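PDB 3I2W: syndapin from Drosophila melanogaster, which probably takes part in endocytosis, its F-BAR domain dimerising and binding membrane phospholipids and its SH3 domain, absent from this fragment, recruiting partner proteins. Local coordinates for residues A35-S49 and L73-K87. Sequence-based numbering, arbitrary orientation.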
loop_
_atom_site.group_PDB
_atom_site.type_symbol
_atom_site.label_atom_id
_atom_site.label_comp_id
_atom_site.label_asym_id
_atom_site.label_seq_id
_atom_site.Cartn_x
_atom_site.Cartn_y
_atom_site.Cartn_z
ATOM N N ALA B 35 2.951 6.201 -4.211
ATOM C CA ALA B 35 3.322 5.496 -5.441
ATOM C C ALA B 35 4.225 4.330 -5.205
ATOM O O ALA B 35 4.187 3.384 -5.935
ATOM C CB ALA B 35 4.003 6.453 -6.376
ATOM N N ASP B 36 5.100 4.407 -4.224
ATOM C CA ASP B 36 6.048 3.327 -4.045
ATOM C C ASP B 36 5.292 2.203 -3.371
ATOM O O ASP B 36 5.476 1.043 -3.681
ATOM C CB ASP B 36 7.201 3.725 -3.155
ATOM C CG ASP B 36 8.041 4.816 -3.725
ATOM O OD1 ASP B 36 8.023 5.023 -4.947
ATOM O OD2 ASP B 36 8.765 5.480 -2.923
ATOM N N ILE B 37 4.445 2.558 -2.430
ATOM C CA ILE B 37 3.594 1.587 -1.831
ATOM C C ILE B 37 2.756 0.839 -2.878
ATOM O O ILE B 37 2.598 -0.384 -2.773
ATOM C CB ILE B 37 2.769 2.195 -0.713
ATOM C CG1 ILE B 37 3.664 2.300 0.498
ATOM C CG2 ILE B 37 1.573 1.341 -0.378
ATOM C CD1 ILE B 37 3.269 3.380 1.452
ATOM N N GLU B 38 2.265 1.522 -3.899
ATOM C CA GLU B 38 1.435 0.816 -4.858
ATOM C C GLU B 38 2.320 -0.036 -5.746
ATOM O O GLU B 38 1.982 -1.182 -5.990
ATOM C CB GLU B 38 0.508 1.737 -5.637
ATOM C CG GLU B 38 -0.184 2.790 -4.769
ATOM C CD GLU B 38 -1.421 2.261 -4.110
ATOM O OE1 GLU B 38 -2.184 1.624 -4.809
ATOM O OE2 GLU B 38 -1.659 2.474 -2.907
ATOM N N LYS B 39 3.458 0.502 -6.183
ATOM C CA LYS B 39 4.490 -0.279 -6.905
ATOM C C LYS B 39 4.799 -1.505 -6.107
ATOM O O LYS B 39 4.845 -2.560 -6.653
ATOM C CB LYS B 39 5.794 0.523 -7.036
ATOM C CG LYS B 39 6.726 0.136 -8.165
ATOM C CD LYS B 39 8.184 0.699 -7.988
ATOM C CE LYS B 39 9.073 0.377 -9.239
ATOM N NZ LYS B 39 8.373 0.726 -10.585
ATOM N N GLY B 40 4.972 -1.373 -4.797
ATOM C CA GLY B 40 5.439 -2.459 -3.962
ATOM C C GLY B 40 4.423 -3.580 -3.834
ATOM O O GLY B 40 4.803 -4.723 -3.664
ATOM N N TYR B 41 3.135 -3.255 -3.879
ATOM C CA TYR B 41 2.113 -4.220 -3.657
ATOM C C TYR B 41 2.097 -5.032 -4.931
ATOM O O TYR B 41 2.140 -6.250 -4.899
ATOM C CB TYR B 41 0.770 -3.503 -3.404
ATOM C CG TYR B 41 -0.549 -4.323 -3.385
ATOM C CD1 TYR B 41 -0.654 -5.558 -2.743
ATOM C CD2 TYR B 41 -1.689 -3.822 -3.972
ATOM C CE1 TYR B 41 -1.856 -6.289 -2.732
ATOM C CE2 TYR B 41 -2.914 -4.534 -3.956
ATOM C CZ TYR B 41 -2.977 -5.770 -3.349
ATOM O OH TYR B 41 -4.186 -6.433 -3.297
ATOM N N ALA B 42 2.053 -4.335 -6.058
ATOM C CA ALA B 42 1.979 -4.949 -7.382
ATOM C C ALA B 42 3.206 -5.818 -7.597
ATOM O O ALA B 42 3.154 -6.926 -8.069
ATOM C CB ALA B 42 1.905 -3.867 -8.441
ATOM N N LYS B 43 4.341 -5.282 -7.227
ATOM C CA LYS B 43 5.524 -6.037 -7.358
ATOM C C LYS B 43 5.375 -7.353 -6.491
ATOM O O LYS B 43 5.732 -8.418 -6.954
ATOM C CB LYS B 43 6.687 -5.103 -7.022
ATOM C CG LYS B 43 8.062 -5.697 -7.008
ATOM C CD LYS B 43 8.803 -5.430 -8.332
ATOM C CE LYS B 43 10.037 -6.395 -8.495
ATOM N NZ LYS B 43 9.650 -7.722 -9.204
ATOM N N SER B 44 4.819 -7.296 -5.286
ATOM C CA SER B 44 4.701 -8.499 -4.454
ATOM C C SER B 44 3.783 -9.516 -5.053
ATOM O O SER B 44 4.047 -10.724 -5.016
ATOM C CB SER B 44 4.156 -8.208 -3.072
ATOM O OG SER B 44 5.148 -7.611 -2.288
ATOM N N LEU B 45 2.683 -9.017 -5.571
ATOM C CA LEU B 45 1.719 -9.820 -6.215
ATOM C C LEU B 45 2.338 -10.576 -7.370
ATOM O O LEU B 45 2.004 -11.708 -7.619
ATOM C CB LEU B 45 0.562 -8.945 -6.733
ATOM C CG LEU B 45 -0.413 -8.480 -5.671
ATOM C CD1 LEU B 45 -1.365 -7.522 -6.261
ATOM C CD2 LEU B 45 -1.162 -9.602 -5.025
ATOM N N ARG B 46 3.154 -9.926 -8.145
ATOM C CA ARG B 46 3.655 -10.540 -9.318
ATOM C C ARG B 46 4.687 -11.637 -8.907
ATOM O O ARG B 46 4.765 -12.710 -9.487
ATOM C CB ARG B 46 4.273 -9.459 -10.180
ATOM C CG ARG B 46 3.291 -8.899 -11.163
ATOM C CD ARG B 46 3.877 -7.644 -11.837
ATOM N NE ARG B 46 2.855 -6.758 -12.425
ATOM C CZ ARG B 46 3.101 -5.691 -13.198
ATOM N NH1 ARG B 46 4.343 -5.308 -13.489
ATOM N NH2 ARG B 46 2.093 -5.000 -13.681
ATOM N N THR B 47 5.475 -11.357 -7.885
ATOM C CA THR B 47 6.445 -12.302 -7.445
ATOM C C THR B 47 5.696 -13.563 -7.022
ATOM O O THR B 47 6.108 -14.657 -7.328
ATOM C CB THR B 47 7.185 -11.665 -6.288
ATOM O OG1 THR B 47 7.682 -10.443 -6.780
ATOM C CG2 THR B 47 8.330 -12.488 -5.794
ATOM N N TRP B 48 4.575 -13.365 -6.348
ATOM C CA TRP B 48 3.816 -14.416 -5.781
ATOM C C TRP B 48 3.261 -15.251 -6.885
ATOM O O TRP B 48 3.355 -16.474 -6.883
ATOM C CB TRP B 48 2.668 -13.792 -5.007
ATOM C CG TRP B 48 1.710 -14.731 -4.402
ATOM C CD1 TRP B 48 1.902 -15.472 -3.308
ATOM C CD2 TRP B 48 0.370 -14.966 -4.820
ATOM N NE1 TRP B 48 0.756 -16.193 -3.006
ATOM C CE2 TRP B 48 -0.199 -15.871 -3.925
ATOM C CE3 TRP B 48 -0.413 -14.468 -5.846
ATOM C CZ2 TRP B 48 -1.492 -16.310 -4.039
ATOM C CZ3 TRP B 48 -1.712 -14.900 -5.948
ATOM C CH2 TRP B 48 -2.234 -15.813 -5.054
ATOM N N SER B 49 2.644 -14.580 -7.828
ATOM C CA SER B 49 2.072 -15.242 -8.908
ATOM C C SER B 49 3.117 -15.994 -9.747
ATOM O O SER B 49 2.810 -16.990 -10.346
ATOM C CB SER B 49 1.410 -14.210 -9.733
ATOM O OG SER B 49 1.143 -14.800 -10.970
ATOM N N LEU B 73 -4.000 -16.643 -9.979
ATOM C CA LEU B 73 -2.745 -16.006 -10.373
ATOM C C LEU B 73 -2.990 -14.963 -11.466
ATOM O O LEU B 73 -2.360 -13.913 -11.502
ATOM C CB LEU B 73 -1.723 -17.055 -10.846
ATOM C CG LEU B 73 -1.492 -18.363 -10.031
ATOM C CD1 LEU B 73 -0.355 -19.104 -10.626
ATOM C CD2 LEU B 73 -1.184 -18.214 -8.542
ATOM N N THR B 74 -3.899 -15.263 -12.370
ATOM C CA THR B 74 -4.326 -14.290 -13.339
ATOM C C THR B 74 -4.972 -13.065 -12.656
ATOM O O THR B 74 -4.635 -11.969 -13.006
ATOM C CB THR B 74 -5.228 -14.970 -14.367
ATOM O OG1 THR B 74 -4.379 -15.561 -15.345
ATOM C CG2 THR B 74 -6.151 -14.006 -15.055
ATOM N N GLU B 75 -5.865 -13.281 -11.676
ATOM C CA GLU B 75 -6.470 -12.224 -10.845
ATOM C C GLU B 75 -5.438 -11.252 -10.297
ATOM O O GLU B 75 -5.542 -10.043 -10.469
ATOM C CB GLU B 75 -7.160 -12.805 -9.641
ATOM C CG GLU B 75 -7.922 -11.789 -8.902
ATOM C CD GLU B 75 -7.315 -11.298 -7.559
ATOM O OE1 GLU B 75 -6.282 -11.818 -7.051
ATOM O OE2 GLU B 75 -7.967 -10.362 -6.999
ATOM N N SER B 76 -4.440 -11.789 -9.634
ATOM C CA SER B 76 -3.486 -10.971 -8.999
ATOM C C SER B 76 -2.648 -10.258 -10.067
ATOM O O SER B 76 -1.928 -9.305 -9.772
ATOM C CB SER B 76 -2.611 -11.857 -8.134
ATOM O OG SER B 76 -1.794 -12.683 -8.958
ATOM N N GLU B 77 -2.691 -10.728 -11.303
ATOM C CA GLU B 77 -1.858 -10.080 -12.276
ATOM C C GLU B 77 -2.537 -8.816 -12.772
ATOM O O GLU B 77 -1.932 -7.753 -12.897
ATOM C CB GLU B 77 -1.393 -11.052 -13.370
ATOM C CG GLU B 77 -0.001 -11.575 -12.971
ATOM C CD GLU B 77 0.649 -12.638 -13.877
ATOM O OE1 GLU B 77 1.776 -13.094 -13.480
ATOM O OE2 GLU B 77 0.077 -13.027 -14.951
ATOM N N ARG B 78 -3.827 -8.949 -12.982
ATOM C CA ARG B 78 -4.657 -7.889 -13.405
ATOM C C ARG B 78 -4.735 -6.855 -12.283
ATOM O O ARG B 78 -4.841 -5.663 -12.543
ATOM C CB ARG B 78 -6.051 -8.439 -13.707
ATOM C CG ARG B 78 -6.196 -9.399 -14.901
ATOM C CD ARG B 78 -6.525 -8.701 -16.243
ATOM N NE ARG B 78 -6.655 -9.713 -17.309
ATOM C CZ ARG B 78 -5.683 -10.550 -17.713
ATOM N NH1 ARG B 78 -4.464 -10.513 -17.161
ATOM N NH2 ARG B 78 -5.942 -11.421 -18.679
ATOM N N ILE B 79 -4.657 -7.300 -11.031
ATOM C CA ILE B 79 -4.765 -6.365 -9.940
ATOM C C ILE B 79 -3.493 -5.534 -9.914
ATOM O O ILE B 79 -3.548 -4.278 -9.746
ATOM C CB ILE B 79 -4.989 -7.023 -8.583
ATOM C CG1 ILE B 79 -6.428 -7.480 -8.447
ATOM C CG2 ILE B 79 -4.721 -6.005 -7.489
ATOM C CD1 ILE B 79 -7.346 -6.334 -8.456
ATOM N N SER B 80 -2.366 -6.224 -10.095
ATOM C CA SER B 80 -1.104 -5.581 -10.067
ATOM C C SER B 80 -1.035 -4.522 -11.163
ATOM O O SER B 80 -0.450 -3.475 -10.974
ATOM C CB SER B 80 0.043 -6.586 -10.228
ATOM O OG SER B 80 0.197 -6.947 -11.585
ATOM N N ASP B 81 -1.617 -4.768 -12.314
ATOM C CA ASP B 81 -1.589 -3.739 -13.311
ATOM C C ASP B 81 -2.355 -2.495 -12.860
ATOM O O ASP B 81 -1.862 -1.327 -12.961
ATOM C CB ASP B 81 -2.229 -4.231 -14.563
ATOM C CG ASP B 81 -1.447 -5.325 -15.221
ATOM O OD1 ASP B 81 -0.220 -5.478 -14.924
ATOM O OD2 ASP B 81 -2.101 -6.046 -16.032
ATOM N N VAL B 82 -3.572 -2.709 -12.402
ATOM C CA VAL B 82 -4.264 -1.611 -11.794
ATOM C C VAL B 82 -3.301 -0.849 -10.878
ATOM O O VAL B 82 -3.163 0.370 -10.983
ATOM C CB VAL B 82 -5.477 -2.105 -11.017
ATOM C CG1 VAL B 82 -5.932 -1.087 -9.985
ATOM C CG2 VAL B 82 -6.554 -2.495 -11.991
ATOM N N HIS B 83 -2.618 -1.539 -9.979
ATOM C CA HIS B 83 -1.858 -0.721 -9.067
ATOM C C HIS B 83 -0.644 -0.055 -9.722
ATOM O O HIS B 83 -0.283 1.013 -9.283
ATOM C CB HIS B 83 -1.544 -1.425 -7.754
ATOM C CG HIS B 83 -2.723 -1.552 -6.842
ATOM N ND1 HIS B 83 -3.751 -2.444 -7.069
ATOM C CD2 HIS B 83 -3.039 -0.904 -5.702
ATOM C CE1 HIS B 83 -4.667 -2.316 -6.129
ATOM N NE2 HIS B 83 -4.246 -1.392 -5.282
HETATM N N MSE B 84 -0.068 -0.622 -10.789
HETATM C CA MSE B 84 1.048 -0.004 -11.502
HETATM C C MSE B 84 0.627 1.254 -12.194
HETATM O O MSE B 84 1.409 2.173 -12.347
HETATM C CB MSE B 84 1.616 -0.919 -12.556
HETATM C CG MSE B 84 2.677 -1.895 -12.037
HETATM SE SE MSE B 84 4.165 -1.152 -10.935
HETATM C CE MSE B 84 5.637 -1.208 -12.251
ATOM N N LYS B 85 -0.622 1.278 -12.630
ATOM C CA LYS B 85 -1.175 2.366 -13.367
ATOM C C LYS B 85 -1.470 3.466 -12.383
ATOM O O LYS B 85 -1.410 4.628 -12.739
ATOM C CB LYS B 85 -2.463 1.917 -14.047
ATOM C CG LYS B 85 -2.561 2.336 -15.500
ATOM C CD LYS B 85 -4.010 2.724 -15.929
ATOM C CE LYS B 85 -4.319 4.224 -15.622
ATOM N NZ LYS B 85 -5.647 4.743 -16.094
ATOM N N ILE B 86 -1.798 3.147 -11.145
ATOM C CA ILE B 86 -1.954 4.186 -10.166
ATOM C C ILE B 86 -0.570 4.747 -9.855
ATOM O O ILE B 86 -0.355 5.946 -9.808
ATOM C CB ILE B 86 -2.578 3.670 -8.901
ATOM C CG1 ILE B 86 -3.940 3.086 -9.198
ATOM C CG2 ILE B 86 -2.770 4.780 -7.919
ATOM C CD1 ILE B 86 -4.590 2.574 -7.973
ATOM N N LYS B 87 0.402 3.886 -9.680
ATOM C CA LYS B 87 1.772 4.372 -9.536
ATOM C C LYS B 87 2.162 5.311 -10.684
ATOM O O LYS B 87 2.831 6.324 -10.496
ATOM C CB LYS B 87 2.709 3.180 -9.478
ATOM C CG LYS B 87 4.113 3.582 -9.333
ATOM C CD LYS B 87 4.897 3.264 -10.567
ATOM C CE LYS B 87 6.149 4.106 -10.588
ATOM N NZ LYS B 87 6.961 3.623 -11.742
HETATM O O HOH W 1 3.540 -12.495 -11.941
#
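With CG anti to the backbone N (chi1 169°), Tyr41 swings its ring against His83, whose own first torsion sets CG beside its backbone N and presents the imidazole face. The two form a T-shaped pair, CD2 and CE2 of Tyr41 pointing into that face, with centroids 4.8 Å apart and planes at 88°. A flat histidine suits this place because it offers a face to the tyrosine while ND1 donates in its ring plane to Ile79 O one turn back, a rather long bond, met from above the carbonyl plane, that helps to hold the ring's rotation. Ala42 packs CB 3.7 Å from Ser80 CB, and these small residues let the antiparallel helices approach to 8.1 Å between axes. Beside them Arg46, its long chain extended and rich in N-H groups, reaches two partners: NE donates edge-on to Ser80 OG at 2.8 Å, nearly straight at 164°, and NH2 makes a salt bridge to Asp81 OD1 (2.7 Å), though the hydrogen bond within it is weak, being strongly bent. Ser80 OG in turn donates to Glu77 O, so two bonds hold the hydroxyl. Replacing Arg46 with alanine is likely to leave the Asp81 carboxylate without its positive mate and Ser80 OG without its interhelical donor. Farther along, Ser49, small enough to sit between the helices, donates from OG to Glu77 OE1 above the carboxylate plane at 3.1 Å, and the branched Leu73 lays CD2 over a face of the broad Trp48 indole, 4.2 Å from CZ3. The contact joins helices 11-58 and 63-105 as an antiparallel pair within the F-BAR domain. Helix 247-260 packs on Ile79 and Val82, while the second subunit of the homodimer stacks its Tyr41 on this Tyr41, whose OH bonds to Glu38 of that subunit, placing the aromatic pair at the dimer interface.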